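PDB 1SFU: 34L protein from Yaba-like disease virus, which binds left-handed Z-DNA through its N-terminal Zalpha domain and probably, by binding Z-RNA and double-stranded RNA, blunts host antiviral responses. Local coordinates for residues 11-16 with 39-44; 19-24 with 48-53; 59-62 with 66-69. One frame throughout, in Å; residues are numbered along the deposited sequence.

Contact 1. Residues 11-16 with 39-44; sequences AEIFSL and LKINKK. With nucleotides of chain A.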
loop_
_atom_site.group_PDB
_atom_site.type_symbol
_atom_site.label_atom_id
_atom_site.label_comp_id
_atom_site.label_asym_id
_atom_site.label_seq_id
_atom_site.Cartn_x
_atom_site.Cartn_y
_atom_site.Cartn_z
ATOM N N ALA C 11 -15.098 14.380 -0.490
ATOM C CA ALA C 11 -14.951 15.833 -0.425
ATOM C C ALA C 11 -15.180 16.411 0.970
ATOM O O ALA C 11 -14.524 17.375 1.369
ATOM C CB ALA C 11 -15.895 16.499 -1.421
ATOM N N GLU C 12 -16.109 15.828 1.716
ATOM C CA GLU C 12 -16.388 16.327 3.051
ATOM C C GLU C 12 -15.256 15.944 3.998
ATOM O O GLU C 12 -14.986 16.638 4.979
ATOM C CB GLU C 12 -17.727 15.778 3.546
ATOM C CG GLU C 12 -18.234 16.447 4.813
ATOM C CD GLU C 12 -17.746 15.761 6.068
ATOM O OE1 GLU C 12 -17.940 16.324 7.168
ATOM O OE2 GLU C 12 -17.179 14.651 5.953
ATOM N N ILE C 13 -14.589 14.838 3.692
ATOM C CA ILE C 13 -13.474 14.374 4.509
ATOM C C ILE C 13 -12.317 15.317 4.206
ATOM O O ILE C 13 -11.656 15.830 5.110
ATOM C CB ILE C 13 -13.065 12.942 4.128
ATOM C CG1 ILE C 13 -14.317 12.094 3.878
ATOM C CG2 ILE C 13 -12.225 12.337 5.245
ATOM C CD1 ILE C 13 -14.032 10.736 3.259
ATOM N N PHE C 14 -12.091 15.540 2.917
ATOM C CA PHE C 14 -11.043 16.438 2.459
ATOM C C PHE C 14 -11.211 17.787 3.162
ATOM O O PHE C 14 -10.256 18.342 3.697
ATOM C CB PHE C 14 -11.160 16.626 0.947
ATOM C CG PHE C 14 -10.162 17.588 0.371
ATOM C CD1 PHE C 14 -8.881 17.164 0.024
ATOM C CD2 PHE C 14 -10.501 18.927 0.177
ATOM C CE1 PHE C 14 -7.952 18.060 -0.509
ATOM C CE2 PHE C 14 -9.582 19.824 -0.351
ATOM C CZ PHE C 14 -8.304 19.388 -0.696
ATOM N N SER C 15 -12.435 18.308 3.161
ATOM C CA SER C 15 -12.715 19.591 3.798
ATOM C C SER C 15 -12.455 19.559 5.304
ATOM O O SER C 15 -11.918 20.510 5.866
ATOM C CB SER C 15 -14.167 20.007 3.526
ATOM O OG SER C 15 -14.415 20.090 2.129
ATOM N N LEU C 16 -12.837 18.469 5.963
ATOM C CA LEU C 16 -12.616 18.369 7.400
ATOM C C LEU C 16 -11.121 18.353 7.711
ATOM O O LEU C 16 -10.669 18.996 8.657
ATOM C CB LEU C 16 -13.258 17.098 7.961
ATOM C CG LEU C 16 -14.783 17.004 7.953
ATOM C CD1 LEU C 16 -15.206 15.582 8.309
ATOM C CD2 LEU C 16 -15.359 18.013 8.941
ATOM N N LEU C 39 -11.438 13.371 14.084
ATOM C CA LEU C 39 -12.535 13.373 13.129
ATOM C C LEU C 39 -13.305 12.056 13.115
ATOM O O LEU C 39 -14.239 11.888 12.335
ATOM C CB LEU C 39 -12.003 13.682 11.725
ATOM C CG LEU C 39 -11.333 15.047 11.514
ATOM C CD1 LEU C 39 -10.083 15.153 12.359
ATOM C CD2 LEU C 39 -10.975 15.215 10.050
ATOM N N LYS C 40 -12.915 11.129 13.986
ATOM C CA LYS C 40 -13.565 9.820 14.067
ATOM C C LYS C 40 -13.721 9.217 12.678
ATOM O O LYS C 40 -14.798 8.755 12.304
ATOM C CB LYS C 40 -14.938 9.948 14.729
ATOM C CG LYS C 40 -14.882 10.378 16.180
ATOM C CD LYS C 40 -14.267 9.298 17.050
ATOM C CE LYS C 40 -14.124 9.760 18.491
ATOM N NZ LYS C 40 -13.164 10.892 18.599
ATOM N N ILE C 41 -12.634 9.234 11.916
ATOM C CA ILE C 41 -12.631 8.697 10.562
ATOM C C ILE C 41 -11.488 7.699 10.416
ATOM O O ILE C 41 -10.480 7.798 11.113
ATOM C CB ILE C 41 -12.459 9.833 9.527
ATOM C CG1 ILE C 41 -13.666 10.775 9.595
ATOM C CG2 ILE C 41 -12.298 9.254 8.128
ATOM C CD1 ILE C 41 -13.583 11.961 8.651
ATOM N N ASN C 42 -11.649 6.731 9.519
ATOM C CA ASN C 42 -10.614 5.726 9.297
ATOM C C ASN C 42 -9.307 6.384 8.868
ATOM O O ASN C 42 -9.303 7.303 8.048
ATOM C CB ASN C 42 -11.069 4.725 8.231
ATOM C CG ASN C 42 -12.233 3.869 8.697
ATOM O OD1 ASN C 42 -12.794 3.084 7.929
ATOM N ND2 ASN C 42 -12.601 4.014 9.969
ATOM N N LYS C 43 -8.198 5.908 9.431
ATOM C CA LYS C 43 -6.887 6.453 9.105
ATOM C C LYS C 43 -6.643 6.397 7.597
ATOM O O LYS C 43 -6.020 7.297 7.030
ATOM C CB LYS C 43 -5.795 5.688 9.860
ATOM C CG LYS C 43 -4.415 6.338 9.800
ATOM C CD LYS C 43 -3.419 5.673 10.754
ATOM C CE LYS C 43 -3.138 4.223 10.375
ATOM N NZ LYS C 43 -2.518 4.104 9.024
ATOM N N LYS C 44 -7.140 5.351 6.942
ATOM C CA LYS C 44 -6.959 5.239 5.499
ATOM C C LYS C 44 -7.620 6.423 4.787
ATOM O O LYS C 44 -7.048 6.997 3.855
ATOM C CB LYS C 44 -7.546 3.929 4.958
ATOM C CG LYS C 44 -7.473 3.844 3.438
ATOM C CD LYS C 44 -7.963 2.508 2.870
ATOM C CE LYS C 44 -7.831 2.515 1.351
ATOM N NZ LYS C 44 -8.205 1.232 0.703
ATOM P P DG A 5 -3.366 4.031 4.091
ATOM O OP1 DG A 5 -3.179 4.660 5.417
ATOM O OP2 DG A 5 -4.513 3.114 3.860
ATOM O "O5'" DG A 5 -3.443 5.201 3.016
ATOM C "C5'" DG A 5 -3.502 4.886 1.630
ATOM C "C4'" DG A 5 -3.429 6.143 0.794
ATOM O "O4'" DG A 5 -2.192 6.830 1.083
ATOM C "C3'" DG A 5 -3.410 5.866 -0.702
ATOM O "O3'" DG A 5 -4.715 6.123 -1.226
ATOM C "C2'" DG A 5 -2.533 6.979 -1.255
ATOM C "C1'" DG A 5 -1.644 7.396 -0.093
ATOM N N9 DG A 5 -0.251 6.966 -0.177
ATOM C C8 DG A 5 0.857 7.772 -0.076
ATOM N N7 DG A 5 1.981 7.111 -0.135
ATOM C C5 DG A 5 1.596 5.786 -0.295
ATOM C C6 DG A 5 2.388 4.611 -0.405
ATOM O O6 DG A 5 3.624 4.508 -0.365
ATOM N N1 DG A 5 1.598 3.473 -0.564
ATOM C C2 DG A 5 0.223 3.467 -0.596
ATOM N N2 DG A 5 -0.354 2.262 -0.747
ATOM N N3 DG A 5 -0.527 4.558 -0.484
ATOM C C4 DG A 5 0.223 5.675 -0.339
#

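Contact 2. Residues 19-24 with 48-53; sequences KEVLSL and QQLYKL. With nucleotides of chain A.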
loop_
_atom_site.group_PDB
_atom_site.type_symbol
_atom_site.label_atom_id
_atom_site.label_comp_id
_atom_site.label_asym_id
_atom_site.label_seq_id
_atom_site.Cartn_x
_atom_site.Cartn_y
_atom_site.Cartn_z
ATOM N N LYS C 19 -9.449 21.857 7.048
ATOM C CA LYS C 19 -9.792 22.782 8.118
ATOM C C LYS C 19 -8.921 22.502 9.341
ATOM O O LYS C 19 -8.434 23.425 9.982
ATOM C CB LYS C 19 -11.272 22.640 8.476
ATOM C CG LYS C 19 -11.860 23.849 9.174
ATOM C CD LYS C 19 -13.384 23.767 9.238
ATOM C CE LYS C 19 -13.987 25.090 9.689
ATOM N NZ LYS C 19 -13.632 26.195 8.747
ATOM N N GLU C 20 -8.707 21.225 9.649
ATOM C CA GLU C 20 -7.892 20.854 10.801
ATOM C C GLU C 20 -6.433 21.279 10.669
ATOM O O GLU C 20 -5.863 21.848 11.599
ATOM C CB GLU C 20 -7.943 19.340 11.033
ATOM C CG GLU C 20 -9.274 18.821 11.535
ATOM C CD GLU C 20 -9.641 19.374 12.897
ATOM O OE1 GLU C 20 -8.921 19.086 13.880
ATOM O OE2 GLU C 20 -10.651 20.103 12.979
ATOM N N VAL C 21 -5.822 20.993 9.523
ATOM C CA VAL C 21 -4.423 21.349 9.334
ATOM C C VAL C 21 -4.221 22.861 9.326
ATOM O O VAL C 21 -3.227 23.362 9.847
ATOM C CB VAL C 21 -3.855 20.741 8.027
ATOM C CG1 VAL C 21 -3.939 19.222 8.086
ATOM C CG2 VAL C 21 -4.608 21.278 6.829
ATOM N N LEU C 22 -5.167 23.589 8.743
ATOM C CA LEU C 22 -5.059 25.042 8.697
ATOM C C LEU C 22 -5.158 25.668 10.084
ATOM O O LEU C 22 -4.717 26.794 10.290
ATOM C CB LEU C 22 -6.133 25.629 7.777
ATOM C CG LEU C 22 -5.858 25.405 6.289
ATOM C CD1 LEU C 22 -6.999 25.963 5.447
ATOM C CD2 LEU C 22 -4.541 26.076 5.922
ATOM N N SER C 23 -5.719 24.932 11.040
ATOM C CA SER C 23 -5.848 25.452 12.396
ATOM C C SER C 23 -4.552 25.282 13.181
ATOM O O SER C 23 -4.414 25.807 14.281
ATOM C CB SER C 23 -6.995 24.749 13.137
ATOM O OG SER C 23 -6.673 23.402 13.432
ATOM N N LEU C 24 -3.600 24.552 12.613
ATOM C CA LEU C 24 -2.319 24.317 13.277
ATOM C C LEU C 24 -1.436 25.556 13.257
ATOM O O LEU C 24 -1.550 26.399 12.367
ATOM C CB LEU C 24 -1.550 23.185 12.586
ATOM C CG LEU C 24 -2.124 21.770 12.519
ATOM C CD1 LEU C 24 -1.345 20.965 11.492
ATOM C CD2 LEU C 24 -2.055 21.110 13.877
ATOM N N GLN C 48 -5.747 9.362 2.519
ATOM C CA GLN C 48 -6.118 9.630 1.137
ATOM C C GLN C 48 -6.245 11.137 0.913
ATOM O O GLN C 48 -5.875 11.644 -0.141
ATOM C CB GLN C 48 -7.444 8.941 0.792
ATOM C CG GLN C 48 -7.352 7.426 0.686
ATOM C CD GLN C 48 -8.698 6.795 0.387
ATOM O OE1 GLN C 48 -9.672 7.036 1.095
ATOM N NE2 GLN C 48 -8.758 5.983 -0.666
ATOM N N GLN C 49 -6.763 11.848 1.910
ATOM C CA GLN C 49 -6.926 13.293 1.799
ATOM C C GLN C 49 -5.638 14.070 2.088
ATOM O O GLN C 49 -5.340 15.063 1.417
ATOM C CB GLN C 49 -8.045 13.767 2.727
ATOM C CG GLN C 49 -9.392 13.129 2.415
ATOM C CD GLN C 49 -9.662 13.037 0.917
ATOM O OE1 GLN C 49 -9.572 14.026 0.192
ATOM N NE2 GLN C 49 -9.997 11.839 0.449
ATOM N N LEU C 50 -4.875 13.620 3.080
ATOM C CA LEU C 50 -3.626 14.285 3.429
ATOM C C LEU C 50 -2.665 14.344 2.249
ATOM O O LEU C 50 -2.057 15.380 1.997
ATOM C CB LEU C 50 -2.952 13.581 4.605
ATOM C CG LEU C 50 -3.508 13.883 5.994
ATOM C CD1 LEU C 50 -2.845 12.971 7.017
ATOM C CD2 LEU C 50 -3.259 15.343 6.343
ATOM N N TYR C 51 -2.528 13.243 1.516
ATOM C CA TYR C 51 -1.624 13.251 0.372
ATOM C C TYR C 51 -2.172 14.089 -0.780
ATOM O O TYR C 51 -1.405 14.684 -1.527
ATOM C CB TYR C 51 -1.302 11.821 -0.083
ATOM C CG TYR C 51 -0.345 11.130 0.864
ATOM C CD1 TYR C 51 -0.807 10.295 1.882
ATOM C CD2 TYR C 51 1.022 11.367 0.778
ATOM C CE1 TYR C 51 0.086 9.713 2.800
ATOM C CE2 TYR C 51 1.919 10.799 1.680
ATOM C CZ TYR C 51 1.451 9.976 2.687
ATOM O OH TYR C 51 2.355 9.437 3.581
ATOM N N LYS C 52 -3.492 14.141 -0.918
ATOM C CA LYS C 52 -4.109 14.956 -1.967
ATOM C C LYS C 52 -3.889 16.425 -1.594
ATOM O O LYS C 52 -3.596 17.269 -2.442
ATOM C CB LYS C 52 -5.612 14.670 -2.062
ATOM C CG LYS C 52 -5.982 13.297 -2.617
ATOM C CD LYS C 52 -7.482 13.023 -2.427
ATOM C CE LYS C 52 -7.913 11.667 -2.972
ATOM N NZ LYS C 52 -7.899 11.631 -4.462
ATOM N N LEU C 53 -4.014 16.717 -0.307
ATOM C CA LEU C 53 -3.833 18.066 0.191
ATOM C C LEU C 53 -2.382 18.520 0.011
ATOM O O LEU C 53 -2.119 19.702 -0.225
ATOM C CB LEU C 53 -4.230 18.119 1.663
ATOM C CG LEU C 53 -4.406 19.486 2.317
ATOM C CD1 LEU C 53 -5.512 20.278 1.610
ATOM C CD2 LEU C 53 -4.757 19.276 3.786
ATOM P P DG A 5 -3.366 4.031 4.091
ATOM O OP1 DG A 5 -3.179 4.660 5.417
ATOM O OP2 DG A 5 -4.513 3.114 3.860
ATOM O "O5'" DG A 5 -3.443 5.201 3.016
ATOM C "C5'" DG A 5 -3.502 4.886 1.630
ATOM C "C4'" DG A 5 -3.429 6.143 0.794
ATOM O "O4'" DG A 5 -2.192 6.830 1.083
ATOM C "C3'" DG A 5 -3.410 5.866 -0.702
ATOM O "O3'" DG A 5 -4.715 6.123 -1.226
ATOM C "C2'" DG A 5 -2.533 6.979 -1.255
ATOM C "C1'" DG A 5 -1.644 7.396 -0.093
ATOM N N9 DG A 5 -0.251 6.966 -0.177
ATOM C C8 DG A 5 0.857 7.772 -0.076
ATOM N N7 DG A 5 1.981 7.111 -0.135
ATOM C C5 DG A 5 1.596 5.786 -0.295
ATOM C C6 DG A 5 2.388 4.611 -0.405
ATOM O O6 DG A 5 3.624 4.508 -0.365
ATOM N N1 DG A 5 1.598 3.473 -0.564
ATOM C C2 DG A 5 0.223 3.467 -0.596
ATOM N N2 DG A 5 -0.354 2.262 -0.747
ATOM N N3 DG A 5 -0.527 4.558 -0.484
ATOM C C4 DG A 5 0.223 5.675 -0.339
ATOM P P DC A 4 1.663 6.398 5.657
ATOM O OP1 DC A 4 1.475 7.855 5.422
ATOM O OP2 DC A 4 0.807 5.704 6.640
ATOM O "O5'" DC A 4 1.578 5.606 4.278
ATOM C "C5'" DC A 4 0.569 5.892 3.320
ATOM C "C4'" DC A 4 -0.145 4.620 2.920
ATOM O "O4'" DC A 4 0.779 3.718 2.254
ATOM C "C3'" DC A 4 -0.749 3.831 4.084
ATOM O "O3'" DC A 4 -2.011 3.270 3.700
ATOM C "C2'" DC A 4 0.239 2.697 4.287
ATOM C "C1'" DC A 4 0.700 2.434 2.866
ATOM N N1 DC A 4 2.027 1.807 2.787
ATOM C C2 DC A 4 2.102 0.438 2.558
ATOM O O2 DC A 4 1.049 -0.195 2.423
ATOM N N3 DC A 4 3.317 -0.163 2.492
ATOM C C4 DC A 4 4.427 0.561 2.650
ATOM N N4 DC A 4 5.613 -0.073 2.584
ATOM C C5 DC A 4 4.380 1.967 2.882
ATOM C C6 DC A 4 3.168 2.545 2.942
ATOM P P DC A 6 -5.435 5.008 -2.133
ATOM O OP1 DC A 6 -6.779 5.533 -2.513
ATOM O OP2 DC A 6 -5.338 3.703 -1.433
ATOM O "O5'" DC A 6 -4.513 4.942 -3.431
ATOM C "C5'" DC A 6 -5.011 4.415 -4.660
ATOM C "C4'" DC A 6 -4.174 3.236 -5.103
ATOM O "O4'" DC A 6 -2.830 3.679 -5.408
ATOM C "C3'" DC A 6 -4.028 2.119 -4.065
ATOM O "O3'" DC A 6 -4.053 0.846 -4.713
ATOM C "C2'" DC A 6 -2.639 2.345 -3.503
ATOM C "C1'" DC A 6 -1.904 2.847 -4.731
ATOM N N1 DC A 6 -0.710 3.643 -4.431
ATOM C C2 DC A 6 0.540 3.009 -4.461
ATOM O O2 DC A 6 0.596 1.811 -4.767
ATOM N N3 DC A 6 1.645 3.715 -4.156
ATOM C C4 DC A 6 1.540 5.005 -3.828
ATOM N N4 DC A 6 2.660 5.661 -3.507
ATOM C C5 DC A 6 0.282 5.681 -3.808
ATOM C C6 DC A 6 -0.806 4.967 -4.115
#

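Contact 3. Residues 59-62 with 66-69; sequences VKMV and PPKW. With nucleotides of chain A.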
loop_
_atom_site.group_PDB
_atom_site.type_symbol
_atom_site.label_atom_id
_atom_site.label_comp_id
_atom_site.label_asym_id
_atom_site.label_seq_id
_atom_site.Cartn_x
_atom_site.Cartn_y
_atom_site.Cartn_z
ATOM N N VAL C 59 -0.478 21.375 2.881
ATOM C CA VAL C 59 0.216 20.665 3.948
ATOM C C VAL C 59 1.531 20.086 3.427
ATOM O O VAL C 59 1.694 19.877 2.227
ATOM C CB VAL C 59 -0.667 19.513 4.496
ATOM C CG1 VAL C 59 -0.803 18.419 3.436
ATOM C CG2 VAL C 59 -0.076 18.955 5.784
ATOM N N LYS C 60 2.466 19.836 4.333
ATOM C CA LYS C 60 3.765 19.282 3.978
ATOM C C LYS C 60 4.036 18.071 4.866
ATOM O O LYS C 60 3.917 18.151 6.093
ATOM C CB LYS C 60 4.858 20.345 4.166
ATOM C CG LYS C 60 6.293 19.807 4.200
ATOM C CD LYS C 60 6.710 19.202 2.875
ATOM C CE LYS C 60 8.058 18.486 2.988
ATOM N NZ LYS C 60 8.483 17.890 1.687
ATOM N N MET C 61 4.394 16.953 4.242
ATOM C CA MET C 61 4.663 15.712 4.971
ATOM C C MET C 61 6.152 15.501 5.199
ATOM O O MET C 61 6.961 15.793 4.322
ATOM C CB MET C 61 4.094 14.515 4.190
ATOM C CG MET C 61 4.249 13.153 4.859
ATOM S SD MET C 61 5.883 12.375 4.669
ATOM C CE MET C 61 5.649 11.550 3.119
ATOM N N VAL C 62 6.501 14.996 6.378
ATOM C CA VAL C 62 7.888 14.709 6.731
ATOM C C VAL C 62 7.960 13.218 7.038
ATOM O O VAL C 62 7.390 12.756 8.027
ATOM C CB VAL C 62 8.335 15.514 7.972
ATOM C CG1 VAL C 62 9.642 14.958 8.518
ATOM C CG2 VAL C 62 8.507 16.980 7.595
ATOM N N PRO C 66 5.483 7.571 12.503
ATOM C CA PRO C 66 4.888 7.747 11.172
ATOM C C PRO C 66 5.101 9.157 10.606
ATOM O O PRO C 66 5.683 10.022 11.262
ATOM C CB PRO C 66 3.414 7.450 11.425
ATOM C CG PRO C 66 3.201 8.098 12.745
ATOM C CD PRO C 66 4.443 7.668 13.545
ATOM N N PRO C 67 4.629 9.406 9.378
ATOM C CA PRO C 67 4.816 10.744 8.804
ATOM C C PRO C 67 4.154 11.848 9.621
ATOM O O PRO C 67 3.075 11.662 10.182
ATOM C CB PRO C 67 4.195 10.615 7.416
ATOM C CG PRO C 67 4.444 9.149 7.077
ATOM C CD PRO C 67 4.093 8.467 8.375
ATOM N N LYS C 68 4.819 12.995 9.692
ATOM C CA LYS C 68 4.296 14.154 10.406
ATOM C C LYS C 68 3.782 15.129 9.351
ATOM O O LYS C 68 4.384 15.280 8.289
ATOM C CB LYS C 68 5.400 14.794 11.249
ATOM C CG LYS C 68 5.868 13.889 12.383
ATOM C CD LYS C 68 7.164 14.371 13.037
ATOM C CE LYS C 68 7.614 13.383 14.115
ATOM N NZ LYS C 68 9.009 13.588 14.596
ATOM N N TRP C 69 2.662 15.776 9.636
ATOM C CA TRP C 69 2.073 16.704 8.689
ATOM C C TRP C 69 2.034 18.138 9.212
ATOM O O TRP C 69 1.459 18.410 10.276
ATOM C CB TRP C 69 0.668 16.219 8.321
ATOM C CG TRP C 69 0.680 14.858 7.681
ATOM C CD1 TRP C 69 0.763 13.651 8.316
ATOM C CD2 TRP C 69 0.665 14.571 6.276
ATOM N NE1 TRP C 69 0.801 12.628 7.392
ATOM C CE2 TRP C 69 0.744 13.167 6.133
ATOM C CE3 TRP C 69 0.593 15.365 5.124
ATOM C CZ2 TRP C 69 0.755 12.538 4.880
ATOM C CZ3 TRP C 69 0.602 14.740 3.875
ATOM C CH2 TRP C 69 0.683 13.342 3.766
ATOM P P DG A 3 2.476 3.216 11.138
ATOM O OP1 DG A 3 3.123 3.407 12.460
ATOM O OP2 DG A 3 1.058 3.583 10.945
ATOM O "O5'" DG A 3 3.387 3.959 10.064
ATOM C "C5'" DG A 3 2.916 4.152 8.737
ATOM C "C4'" DG A 3 3.978 4.812 7.891
ATOM O "O4'" DG A 3 5.194 4.050 7.991
ATOM C "C3'" DG A 3 3.626 4.840 6.413
ATOM O "O3'" DG A 3 3.183 6.168 6.112
ATOM C "C2'" DG A 3 4.971 4.686 5.721
ATOM C "C1'" DG A 3 5.871 4.010 6.749
ATOM N N9 DG A 3 6.227 2.615 6.491
ATOM C C8 DG A 3 7.501 2.107 6.390
ATOM N N7 DG A 3 7.526 0.818 6.187
ATOM C C5 DG A 3 6.188 0.448 6.148
ATOM C C6 DG A 3 5.600 -0.829 5.964
ATOM O O6 DG A 3 6.168 -1.916 5.796
ATOM N N1 DG A 3 4.210 -0.763 5.991
ATOM C C2 DG A 3 3.482 0.384 6.173
ATOM N N2 DG A 3 2.147 0.241 6.161
ATOM N N3 DG A 3 4.021 1.588 6.349
ATOM C C4 DG A 3 5.370 1.544 6.323
#

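Contact 1. Residues 11-16 with 39-44
Ile41 sets CG1 opposite its carbonyl carbon (chi1 -64°) and keeps the chain straight beyond it (chi2 178°), so that CD1 is carried out to helix 11-22, where Ile13 and Leu16 receive it. Ile13 answers with its branch methyl: a chi1 of -41° swings CG2 away from the backbone N, and CG2 meets Ile41 CD1 at 3.7 Å, the two side chains crossing at a slant. Leu16, one helical turn on, adds CD1 4.0 Å from the same Ile41 CD1, and its CB lies 3.6 Å from Leu39 CD2. These touches join the first helix of a winged helix-turn-helix domain to the turn between helices 32-38 and 43-55; Asn42 stands at the N-cap position of the recognition helix, though its side chain makes no capping bond. Ile41 O accepts a hydrogen bond from Ser36 OG, which ties the turn back to helix 32-38. Just past the N-cap the chain reaches the DNA. The extended chain of Lys44 runs by the phosphate of DG5 of chain A, CG lying 3.1 Å from OP2, and Lys43 NZ stands 3.7 Å from OP1 of this phosphate.

Contact 2. Residues 19-24 with 48-53
Tyr51 OH donates to OP1 of DC4 of chain A over 2.6 Å, with the phosphate oxygen lying at the ring edge and in its plane. The residue sits on helix 43-55, the recognition helix of the winged helix-turn-helix fold, and one face of its ring meets the base that follows: C8 of DG5 of chain A stands 3.3 Å above the ring plane, over its centre. Approach through C8 is the hallmark of Zalpha domains on Z-DNA, where guanines adopt the syn conformation. Trp69 packs edge-to-face with the tyrosine, which should help to fix the ring between protein and DNA. On another side of the helix, apolar side chains meet the end of helix 11-22. Val21 and Leu53 reach toward each other tip to tip, CG2 to CD2, at 3.6 Å; a chi1 of -61° places Val21 CG2 between the backbone N and the carbonyl carbon, from where it faces Leu53. Val21 CG1 lies farther, 4.3 Å from Leu50 CD2, and Leu50 also packs on Ala32 and Leu35 of helix 32-38, so three helices converge on this buried point. One turn before Tyr51, Gln48 extends along the DNA backbone: CG passes 3.5 Å from O3' of DG5 of chain A, and NE2 donates to OP1 of DC6 of chain A at 2.7 Å, with an N-H...O angle of 166°.

Contact 3. Residues 59-62 with 66-69
Two backbone hydrogen bonds pair Val62 with Lys68 as an antiparallel hydrogen-bonded pair: Val62 N donates to Lys68 O at 2.9 Å, and Lys68 N returns a bond to Val62 O at 3.1 Å. Met61 and Trp69 form the neighbouring non-hydrogen-bonded pair, and weaker CA-H...O contacts fill in, among them Met61 CA to Lys68 O. The pairing builds the beta hairpin of strands 59-62 and 68-71, the wing of the winged helix-turn-helix domain.

Met61, with CG opposite its backbone N (chi1 -178°), lays its side chain across one face of the Trp69 indole; CB stands 3.6 Å from the centroid of the six-membered ring, 13° off the normal, a CH-pi contact. CG follows over the rim of the same face. Met61 SD stands above the same face at a distance, 5.5 Å from the centroid of the Trp69 six-membered ring, a loose Met-aromatic contact. Val59 comes from another direction, its CG2 lying in the ring plane at the edge, 3.7 Å from Trp69 CE3.

Met61 and Pro67 lie side by side, Met61 CG 3.6 Å from Pro67 CB and the sulfur close to the same carbon. Leu50 of helix 43-55 also touches the indole, and Gln54 touches both Val59 and Met61, so this side of the hairpin is set against the recognition helix.

The DNA meets the two prolines through their rings. Pro67 CD lies 3.4 Å from O3' of DG3 of chain A, while Pro66, entered through a cis peptide bond, brings CB near O5' of that nucleotide. Both prolines touch sugar-phosphate oxygens, which is consistent with recognition of the backbone's shape at this point; rigid rings would suit such a fit.

Overall arrangement
From the N terminus, helix 11-22 supplies the first halves of contacts 1 and 2 in turn. The chain then runs through strand 29-30 and helix 32-38 before contact 1 closes at 39-44 and contact 2 at 48-53. The segments alternate, so the two loops cross, and both bind helix 11-22 to helix 43-55 or the turn leading into it; Phe14 of the first contact packs on Gln49 and Leu53 of the second. Contact 3 follows in series as a short hairpin closure, its centre about 16 Å from that of contact 1, on the other side of the chain's centre. Contact 2 lies between: Val59 CG1 of the wing rests against the backbone of Leu50 and Leu53.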